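Long-range contacts in erythrocyte binding antigen 140 (Plasmodium falciparum, PDB 4GF2), which probably serves as an adhesin that binds a receptor on the host red cell, glycophorin C, during invasion, through its two Duffy-binding-like domains: residues F48-L53 / R114-I119; F59-F63 / W142-N146; L11-K17 / T69-L74. The protein carries 3 engineered substitutions. All blocks are in the same frame, centred on the assembly; numbering follows the deposited sequence.

Contact 1 (F48-L53 / R114-I119)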
loop_
_atom_site.group_PDB
_atom_site.type_symbol
_atom_site.label_atom_id
_atom_site.label_comp_id
_atom_site.label_asym_id
_atom_site.label_seq_id
_atom_site.Cartn_x
_atom_site.Cartn_y
_atom_site.Cartn_z
ATOM N N PHE A 48 10.922 -31.551 35.471
ATOM C CA PHE A 48 10.313 -31.332 36.777
ATOM C C PHE A 48 9.017 -32.132 36.923
ATOM O O PHE A 48 8.689 -32.603 38.012
ATOM C CB PHE A 48 10.024 -29.846 36.993
ATOM C CG PHE A 48 11.241 -29.030 37.305
ATOM C CD1 PHE A 48 11.937 -29.226 38.487
ATOM C CD2 PHE A 48 11.683 -28.055 36.425
ATOM C CE1 PHE A 48 13.058 -28.473 38.783
ATOM C CE2 PHE A 48 12.802 -27.299 36.716
ATOM C CZ PHE A 48 13.490 -27.507 37.898
ATOM N N LEU A 49 8.286 -32.283 35.824
ATOM C CA LEU A 49 6.994 -32.966 35.848
ATOM C C LEU A 49 7.128 -34.484 35.800
ATOM O O LEU A 49 6.166 -35.202 36.063
ATOM C CB LEU A 49 6.128 -32.494 34.682
ATOM C CG LEU A 49 5.731 -31.020 34.729
ATOM C CD1 LEU A 49 5.175 -30.571 33.386
ATOM C CD2 LEU A 49 4.715 -30.779 35.836
ATOM N N ASN A 50 8.315 -34.974 35.462
ATOM C CA ASN A 50 8.543 -36.412 35.388
ATOM C C ASN A 50 9.112 -36.980 36.682
ATOM O O ASN A 50 9.444 -38.163 36.755
ATOM C CB ASN A 50 9.483 -36.737 34.229
ATOM C CG ASN A 50 8.907 -36.340 32.888
ATOM O OD1 ASN A 50 7.697 -36.396 32.676
ATOM N ND2 ASN A 50 9.776 -35.928 31.973
ATOM N N SER A 51 9.226 -36.137 37.702
ATOM C CA SER A 51 9.767 -36.569 38.983
ATOM C C SER A 51 8.788 -36.279 40.114
ATOM O O SER A 51 8.053 -35.292 40.077
ATOM C CB SER A 51 11.102 -35.873 39.258
ATOM O OG SER A 51 11.602 -36.214 40.541
ATOM N N ARG A 52 8.779 -37.148 41.117
ATOM C CA ARG A 52 7.951 -36.936 42.296
ATOM C C ARG A 52 8.554 -35.857 43.193
ATOM O O ARG A 52 7.902 -35.375 44.119
ATOM C CB ARG A 52 7.800 -38.240 43.076
ATOM C CG ARG A 52 7.141 -39.358 42.287
ATOM C CD ARG A 52 7.157 -40.670 43.058
ATOM N NE ARG A 52 6.545 -41.759 42.299
ATOM C CZ ARG A 52 7.156 -42.445 41.337
ATOM N NH1 ARG A 52 8.409 -42.164 40.997
ATOM N NH2 ARG A 52 6.512 -43.416 40.706
ATOM N N LEU A 53 9.800 -35.479 42.911
ATOM C CA LEU A 53 10.494 -34.468 43.702
ATOM C C LEU A 53 10.374 -34.808 45.184
ATOM O O LEU A 53 10.038 -33.959 46.011
ATOM C CB LEU A 53 9.917 -33.082 43.410
ATOM C CG LEU A 53 9.954 -32.666 41.937
ATOM C CD1 LEU A 53 9.310 -31.305 41.740
ATOM C CD2 LEU A 53 11.384 -32.655 41.418
ATOM N N ARG A 114 2.162 -24.883 34.992
ATOM C CA ARG A 114 2.050 -26.253 35.465
ATOM C C ARG A 114 3.249 -26.592 36.363
ATOM O O ARG A 114 3.085 -27.122 37.460
ATOM C CB ARG A 114 1.978 -27.199 34.266
ATOM C CG ARG A 114 1.297 -28.526 34.530
ATOM C CD ARG A 114 0.968 -29.230 33.216
ATOM N NE ARG A 114 -0.315 -28.800 32.655
ATOM C CZ ARG A 114 -0.555 -28.595 31.359
ATOM N NH1 ARG A 114 0.395 -28.766 30.447
ATOM N NH2 ARG A 114 -1.761 -28.208 30.969
ATOM N N VAL A 115 4.452 -26.270 35.896
ATOM C CA VAL A 115 5.671 -26.545 36.655
ATOM C C VAL A 115 5.812 -25.601 37.847
ATOM O O VAL A 115 6.175 -26.024 38.945
ATOM C CB VAL A 115 6.927 -26.409 35.776
ATOM C CG1 VAL A 115 8.184 -26.581 36.615
ATOM C CG2 VAL A 115 6.897 -27.424 34.652
ATOM N N LYS A 116 5.538 -24.321 37.620
ATOM C CA LYS A 116 5.584 -23.326 38.684
ATOM C C LYS A 116 4.699 -23.739 39.865
ATOM O O LYS A 116 5.151 -23.777 41.010
ATOM C CB LYS A 116 5.138 -21.966 38.143
ATOM C CG LYS A 116 4.943 -20.904 39.213
ATOM C CD LYS A 116 3.874 -19.901 38.807
ATOM C CE LYS A 116 3.405 -19.076 39.997
ATOM N NZ LYS A 116 2.338 -18.109 39.623
ATOM N N GLY A 117 3.435 -24.043 39.582
ATOM C CA GLY A 117 2.499 -24.458 40.613
ATOM C C GLY A 117 2.940 -25.721 41.329
ATOM O O GLY A 117 2.761 -25.862 42.540
ATOM N N TYR A 118 3.513 -26.649 40.574
ATOM C CA TYR A 118 4.006 -27.899 41.135
ATOM C C TYR A 118 5.197 -27.648 42.058
ATOM O O TYR A 118 5.259 -28.182 43.166
ATOM C CB TYR A 118 4.407 -28.849 40.007
ATOM C CG TYR A 118 4.789 -30.236 40.467
ATOM C CD1 TYR A 118 3.969 -30.957 41.328
ATOM C CD2 TYR A 118 5.961 -30.835 40.026
ATOM C CE1 TYR A 118 4.314 -32.230 41.745
ATOM C CE2 TYR A 118 6.314 -32.106 40.438
ATOM C CZ TYR A 118 5.488 -32.799 41.296
ATOM O OH TYR A 118 5.838 -34.064 41.703
ATOM N N ILE A 119 6.143 -26.835 41.597
ATOM C CA ILE A 119 7.318 -26.510 42.396
ATOM C C ILE A 119 6.899 -25.843 43.704
ATOM O O ILE A 119 7.454 -26.139 44.760
ATOM C CB ILE A 119 8.302 -25.608 41.620
ATOM C CG1 ILE A 119 9.032 -26.432 40.555
ATOM C CG2 ILE A 119 9.312 -24.977 42.560
ATOM C CD1 ILE A 119 9.911 -25.614 39.615
#
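Phe48 lays one face of its ring under the tip of Ile119: the Ile119 CD1 methyl stands 4.1 Å from the centroid of the Phe48 ring, 3° off the normal, a CH-pi contact almost straight over the face. Val115, a turn earlier on helix 110-127, splits its two branches between neighbours, CG1 packing on Phe48 CB at 3.8 Å and CG2 on Leu49 CG at the same distance. A beta-branched residue suits this place because it fills the groove between two side chains at once. Tyr118 reaches farther. With CG anti to the backbone N (chi1 -174°) its ring runs out along the loop 50-53, where Leu53 CD1 meets Tyr118 CE2 at 3.4 Å and Tyr118 OH donates to Ser51 O at 3.0 Å, in the carbonyl plane and on a lone pair. Tyrosine thus pairs an apolar ring with a polar end that ties down a backbone carbonyl. The loop is braced from within as well, since Leu53 N donates to Ser51 OG at 3.1 Å. Phe48 continues inward to meet Phe63 edge-to-face and to touch Ile62 on helix 56-78. What results is an ST turn leading out of helix 46-49 and packed on a long helix of the largely helical Duffy-binding-like domain.

Contact 2 (F59-F63 / W142-N146)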
loop_
_atom_site.group_PDB
_atom_site.type_symbol
_atom_site.label_atom_id
_atom_site.label_comp_id
_atom_site.label_asym_id
_atom_site.label_seq_id
_atom_site.Cartn_x
_atom_site.Cartn_y
_atom_site.Cartn_z
ATOM N N PHE A 59 14.972 -32.483 44.101
ATOM C CA PHE A 59 14.629 -31.227 43.444
ATOM C C PHE A 59 15.875 -30.556 42.878
ATOM O O PHE A 59 15.852 -30.014 41.776
ATOM C CB PHE A 59 13.924 -30.273 44.408
ATOM C CG PHE A 59 13.724 -28.896 43.846
ATOM C CD1 PHE A 59 12.674 -28.633 42.983
ATOM C CD2 PHE A 59 14.596 -27.868 44.166
ATOM C CE1 PHE A 59 12.493 -27.367 42.451
ATOM C CE2 PHE A 59 14.421 -26.600 43.640
ATOM C CZ PHE A 59 13.365 -26.350 42.780
ATOM N N LYS A 60 16.958 -30.593 43.645
ATOM C CA LYS A 60 18.229 -30.029 43.212
ATOM C C LYS A 60 18.735 -30.778 41.989
ATOM O O LYS A 60 19.148 -30.170 41.002
ATOM C CB LYS A 60 19.251 -30.120 44.346
ATOM C CG LYS A 60 20.672 -29.749 43.955
ATOM C CD LYS A 60 20.762 -28.318 43.453
ATOM C CE LYS A 60 22.203 -27.914 43.172
ATOM N NZ LYS A 60 23.033 -27.843 44.412
ATOM N N GLU A 61 18.690 -32.104 42.063
ATOM C CA GLU A 61 19.178 -32.953 40.985
ATOM C C GLU A 61 18.427 -32.688 39.687
ATOM O O GLU A 61 19.026 -32.650 38.611
ATOM C CB GLU A 61 19.031 -34.425 41.362
ATOM C CG GLU A 61 19.452 -35.383 40.261
ATOM C CD GLU A 61 18.951 -36.789 40.492
ATOM O OE1 GLU A 61 18.641 -37.127 41.654
ATOM O OE2 GLU A 61 18.859 -37.554 39.511
ATOM N N ILE A 62 17.114 -32.511 39.790
ATOM C CA ILE A 62 16.284 -32.264 38.617
ATOM C C ILE A 62 16.535 -30.868 38.061
ATOM O O ILE A 62 16.444 -30.642 36.854
ATOM C CB ILE A 62 14.785 -32.419 38.942
ATOM C CG1 ILE A 62 14.484 -33.850 39.397
ATOM C CG2 ILE A 62 13.933 -32.057 37.733
ATOM C CD1 ILE A 62 14.845 -34.920 38.376
ATOM N N PHE A 63 16.848 -29.929 38.944
ATOM C CA PHE A 63 17.145 -28.572 38.517
ATOM C C PHE A 63 18.454 -28.585 37.741
ATOM O O PHE A 63 18.587 -27.921 36.710
ATOM C CB PHE A 63 17.251 -27.645 39.725
ATOM C CG PHE A 63 16.669 -26.280 39.499
ATOM C CD1 PHE A 63 16.824 -25.630 38.287
ATOM C CD2 PHE A 63 15.962 -25.647 40.505
ATOM C CE1 PHE A 63 16.286 -24.374 38.086
ATOM C CE2 PHE A 63 15.423 -24.394 40.312
ATOM C CZ PHE A 63 15.583 -23.757 39.103
ATOM N N TRP A 142 17.023 -20.118 48.646
ATOM C CA TRP A 142 17.463 -21.372 48.053
ATOM C C TRP A 142 18.278 -21.097 46.793
ATOM O O TRP A 142 19.350 -21.667 46.594
ATOM C CB TRP A 142 16.263 -22.261 47.725
ATOM C CG TRP A 142 16.655 -23.600 47.187
ATOM C CD1 TRP A 142 16.797 -24.756 47.895
ATOM C CD2 TRP A 142 16.962 -23.922 45.824
ATOM N NE1 TRP A 142 17.170 -25.779 47.058
ATOM C CE2 TRP A 142 17.281 -25.295 45.782
ATOM C CE3 TRP A 142 17.003 -23.184 44.638
ATOM C CZ2 TRP A 142 17.635 -25.942 44.600
ATOM C CZ3 TRP A 142 17.355 -23.828 43.467
ATOM C CH2 TRP A 142 17.666 -25.193 43.456
ATOM N N TRP A 143 17.773 -20.213 45.943
ATOM C CA TRP A 143 18.499 -19.852 44.740
ATOM C C TRP A 143 19.870 -19.295 45.111
ATOM O O TRP A 143 20.879 -19.647 44.500
ATOM C CB TRP A 143 17.718 -18.835 43.906
ATOM C CG TRP A 143 18.371 -18.566 42.595
ATOM C CD1 TRP A 143 19.165 -17.505 42.276
ATOM C CD2 TRP A 143 18.309 -19.388 41.427
ATOM N NE1 TRP A 143 19.595 -17.611 40.975
ATOM C CE2 TRP A 143 19.084 -18.761 40.432
ATOM C CE3 TRP A 143 17.671 -20.594 41.123
ATOM C CZ2 TRP A 143 19.237 -19.297 39.160
ATOM C CZ3 TRP A 143 17.822 -21.124 39.855
ATOM C CH2 TRP A 143 18.600 -20.476 38.890
ATOM N N GLU A 144 19.902 -18.434 46.123
ATOM C CA GLU A 144 21.149 -17.822 46.564
ATOM C C GLU A 144 22.222 -18.880 46.795
ATOM O O GLU A 144 23.365 -18.728 46.364
ATOM C CB GLU A 144 20.930 -17.025 47.853
ATOM C CG GLU A 144 21.084 -15.521 47.697
ATOM C CD GLU A 144 22.495 -15.109 47.316
ATOM O OE1 GLU A 144 23.420 -15.321 48.127
ATOM O OE2 GLU A 144 22.676 -14.572 46.202
ATOM N N LYS A 145 21.843 -19.960 47.469
ATOM C CA LYS A 145 22.804 -20.975 47.880
ATOM C C LYS A 145 23.164 -21.956 46.765
ATOM O O LYS A 145 24.221 -22.585 46.806
ATOM C CB LYS A 145 22.269 -21.729 49.099
ATOM C CG LYS A 145 22.309 -20.892 50.372
ATOM C CD LYS A 145 21.134 -21.172 51.292
ATOM C CE LYS A 145 21.148 -20.225 52.487
ATOM N NZ LYS A 145 19.977 -20.409 53.387
ATOM N N ASN A 146 22.301 -22.072 45.762
ATOM C CA ASN A 146 22.483 -23.083 44.729
ATOM C C ASN A 146 22.856 -22.528 43.359
ATOM O O ASN A 146 23.257 -23.283 42.476
ATOM C CB ASN A 146 21.216 -23.932 44.611
ATOM C CG ASN A 146 21.008 -24.827 45.812
ATOM O OD1 ASN A 146 21.570 -25.916 45.887
ATOM N ND2 ASN A 146 20.204 -24.367 46.764
#
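Chi1 of 172° in Phe59 sets its CG anti to the main-chain nitrogen, as does that of Trp142, throwing both rings across the gap between the helices; the axes of segments 59-63 and 142-146 pass 12.8 Å apart at 64°. So wide a spacing suits large aromatics. Phe59 presents its edge to the face of Trp142, Phe59 CE2 lying 3.4 Å from Trp142 CZ2, with the ring planes at 68°. Phe63, one turn on, holds its plane close to that of the indole but is displaced along it, meeting Trp142 CH2 through its CD2; Phe63 CZ then reaches Trp143 CZ3 at the edge of that indole, 3.5 Å away. On the other face of Trp142 from Phe59 lies the Asn146 amide, its ND2 3.2 Å above the ring plane and donating to Trp142 O at 2.8 Å. The same amide accepts from Lys60, whose NZ lies 2.8 Å from Asn146 OD1 on a lone pair in the carbonyl plane; bends at chi2 and chi4 carry the lysine chain there past the indole. Phe101 and Phe123 extend the aromatic cluster. Asparagine, with donor and acceptor on one flat group, links indole, backbone and ammonium, and its two bonds fix which way round the amide sits at the border of an otherwise apolar interface.

Contact 3 (L11-K17 / T69-L74)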
loop_
_atom_site.group_PDB
_atom_site.type_symbol
_atom_site.label_atom_id
_atom_site.label_comp_id
_atom_site.label_asym_id
_atom_site.label_seq_id
_atom_site.Cartn_x
_atom_site.Cartn_y
_atom_site.Cartn_z
ATOM N N LEU A 11 16.697 -34.950 27.263
ATOM C CA LEU A 11 16.709 -34.137 26.055
ATOM C C LEU A 11 15.339 -34.091 25.391
ATOM O O LEU A 11 14.828 -33.016 25.082
ATOM C CB LEU A 11 17.747 -34.671 25.065
ATOM C CG LEU A 11 19.183 -34.200 25.299
ATOM C CD1 LEU A 11 20.176 -35.090 24.568
ATOM C CD2 LEU A 11 19.336 -32.755 24.853
ATOM N N PHE A 12 14.744 -35.258 25.173
ATOM C CA PHE A 12 13.473 -35.332 24.459
ATOM C C PHE A 12 12.293 -34.900 25.321
ATOM O O PHE A 12 11.254 -34.507 24.797
ATOM C CB PHE A 12 13.246 -36.740 23.903
ATOM C CG PHE A 12 14.102 -37.056 22.711
ATOM C CD1 PHE A 12 13.862 -36.443 21.494
ATOM C CD2 PHE A 12 15.148 -37.956 22.809
ATOM C CE1 PHE A 12 14.648 -36.723 20.394
ATOM C CE2 PHE A 12 15.937 -38.243 21.710
ATOM C CZ PHE A 12 15.687 -37.625 20.502
ATOM N N ALA A 13 12.451 -34.967 26.637
ATOM C CA ALA A 13 11.404 -34.505 27.538
ATOM C C ALA A 13 11.073 -33.044 27.233
ATOM O O ALA A 13 9.910 -32.646 27.228
ATOM C CB ALA A 13 11.835 -34.668 28.986
ATOM N N CYS A 14 12.105 -32.249 26.968
ATOM C CA CYS A 14 11.916 -30.847 26.616
ATOM C C CYS A 14 11.744 -30.696 25.110
ATOM O O CYS A 14 10.967 -29.865 24.643
ATOM C CB CYS A 14 13.099 -30.008 27.098
ATOM S SG CYS A 14 13.262 -29.927 28.898
ATOM N N GLY A 15 12.476 -31.505 24.351
ATOM C CA GLY A 15 12.331 -31.530 22.909
ATOM C C GLY A 15 13.198 -30.523 22.180
ATOM O O GLY A 15 13.692 -29.564 22.768
ATOM N N ILE A 16 13.383 -30.754 20.884
ATOM C CA ILE A 16 14.141 -29.847 20.033
ATOM C C ILE A 16 13.523 -28.455 20.072
ATOM O O ILE A 16 12.308 -28.310 20.179
ATOM C CB ILE A 16 14.170 -30.334 18.571
ATOM C CG1 ILE A 16 14.633 -31.789 18.498
ATOM C CG2 ILE A 16 15.078 -29.446 17.730
ATOM C CD1 ILE A 16 13.549 -32.753 18.043
ATOM N N LYS A 17 14.365 -27.432 19.980
ATOM C CA LYS A 17 13.898 -26.053 20.018
ATOM C C LYS A 17 13.733 -25.484 18.617
ATOM O O LYS A 17 14.434 -25.879 17.684
ATOM C CB LYS A 17 14.874 -25.190 20.817
ATOM C CG LYS A 17 14.967 -25.580 22.283
ATOM C CD LYS A 17 15.979 -24.735 23.033
ATOM C CE LYS A 17 16.025 -25.101 24.508
ATOM N NZ LYS A 17 14.740 -24.840 25.214
ATOM N N THR A 69 20.445 -29.459 30.382
ATOM C CA THR A 69 19.752 -29.880 29.172
ATOM C C THR A 69 19.426 -28.659 28.323
ATOM O O THR A 69 19.604 -28.672 27.102
ATOM C CB THR A 69 18.460 -30.660 29.483
ATOM O OG1 THR A 69 18.774 -31.838 30.235
ATOM C CG2 THR A 69 17.764 -31.074 28.197
ATOM N N GLU A 70 18.960 -27.601 28.976
ATOM C CA GLU A 70 18.665 -26.348 28.291
ATOM C C GLU A 70 19.874 -25.894 27.474
ATOM O O GLU A 70 19.732 -25.446 26.339
ATOM C CB GLU A 70 18.263 -25.273 29.304
ATOM C CG GLU A 70 18.123 -23.871 28.716
ATOM C CD GLU A 70 16.918 -23.720 27.807
ATOM O OE1 GLU A 70 16.081 -24.652 27.748
ATOM O OE2 GLU A 70 16.808 -22.659 27.153
ATOM N N ALA A 71 21.065 -26.027 28.053
ATOM C CA ALA A 71 22.304 -25.661 27.365
ATOM C C ALA A 71 22.536 -26.479 26.085
ATOM O O ALA A 71 22.771 -25.911 25.018
ATOM C CB ALA A 71 23.484 -25.811 28.303
ATOM N N LYS A 72 22.474 -27.806 26.190
ATOM C CA LYS A 72 22.621 -28.671 25.019
ATOM C C LYS A 72 21.672 -28.248 23.909
ATOM O O LYS A 72 22.072 -28.084 22.754
ATOM C CB LYS A 72 22.318 -30.132 25.362
ATOM C CG LYS A 72 23.354 -30.834 26.208
ATOM C CD LYS A 72 23.063 -32.325 26.267
ATOM C CE LYS A 72 23.951 -33.041 27.271
ATOM N NZ LYS A 72 23.678 -34.508 27.277
ATOM N N LEU A 73 20.402 -28.092 24.266
ATOM C CA LEU A 73 19.374 -27.801 23.282
ATOM C C LEU A 73 19.606 -26.428 22.659
ATOM O O LEU A 73 19.373 -26.233 21.469
ATOM C CB LEU A 73 17.986 -27.908 23.917
ATOM C CG LEU A 73 17.595 -29.333 24.325
ATOM C CD1 LEU A 73 16.287 -29.352 25.100
ATOM C CD2 LEU A 73 17.489 -30.233 23.107
ATOM N N LEU A 74 20.090 -25.487 23.460
ATOM C CA LEU A 74 20.443 -24.168 22.949
ATOM C C LEU A 74 21.625 -24.271 21.999
ATOM O O LEU A 74 21.693 -23.560 20.995
ATOM C CB LEU A 74 20.788 -23.214 24.094
ATOM C CG LEU A 74 19.617 -22.663 24.906
ATOM C CD1 LEU A 74 20.137 -21.794 26.038
ATOM C CD2 LEU A 74 18.652 -21.879 24.019
HETATM O O HOH W 1 15.009 -22.113 25.163
HETATM O O HOH W 2 17.366 -27.867 19.984
#
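Leu73 is the centre of the close-packed part, its two methyls spread over the end of helix 4-14. Leu73 CD2 meets Leu11 CD2 at 3.6 Å, the two side chains running antiparallel past one another, while Leu73 CD1 rests against Cys14 CB at 3.8 Å and Gly15 O at 3.5 Å. Branched leucine suits a place with neighbours on several sides. Thr69 contributes its CG2 methyl to the flank of Leu11, with its hydroxyl turned to Ile65 O of its own helix. Gly15 leaves the helix with a positive phi of 88°, at backbone angles where a side chain would crowd the preceding carbonyl, and so lets the chain turn back toward helix 56-78.

The other side is polar and bridged by two waters, though Lys17 and Glu70 are themselves buried. Lys17 stretches over Leu73, Lys17 CE 3.5 Å from Leu73 CB, until a bend at chi4 (-63°) lets Lys17 NZ form a salt bridge, donating a hydrogen bond to Glu70 OE1 at 2.9 Å, on the syn side and 27° out of the carboxylate plane. One water links NZ to Glu70 OE2, and a second spans Lys17 N and Leu73 O. The carboxylate also accepts from Cys44 N and Ser93 OG; this buried charge is therefore held by several donors, which would probably favour its ionised form. Leu11 CD2 also lies 4.0 Å from Lys72 CB, at the partly exposed margin of the contact.

The Cys14-Cys44 disulfide fastens the same corner. Helix 4-14 thus lies against helix 56-78 beside helix 46-49, with helix 83-101 touching Glu70 and Leu74, and the chain beyond Lys17 leads to the hairpin of strands 23-27 and 33-37.

How the contacts relate
From the N terminus, the chain leaves residues 11-17, runs through the two-stranded hairpin and helix 46-49, and returns at 69-74, where contact 3 closes the first loop. Within that loop start contact 1, at 48-53, and contact 2, at 59-63; they close later, at 114-119 and 142-146, so all three loops cross one another. Contacts 1 and 2 touch directly, with Leu53 against Ile62 and Phe48 against Phe59, whereas contact 1 meets contact 3 through Asn50 and Ala13. Contact 3 ties helix 4-14 to helix 56-78, contact 2 ties that helix to 132-155, and contact 1 ties helix 46-49 and the turn after it to 110-127.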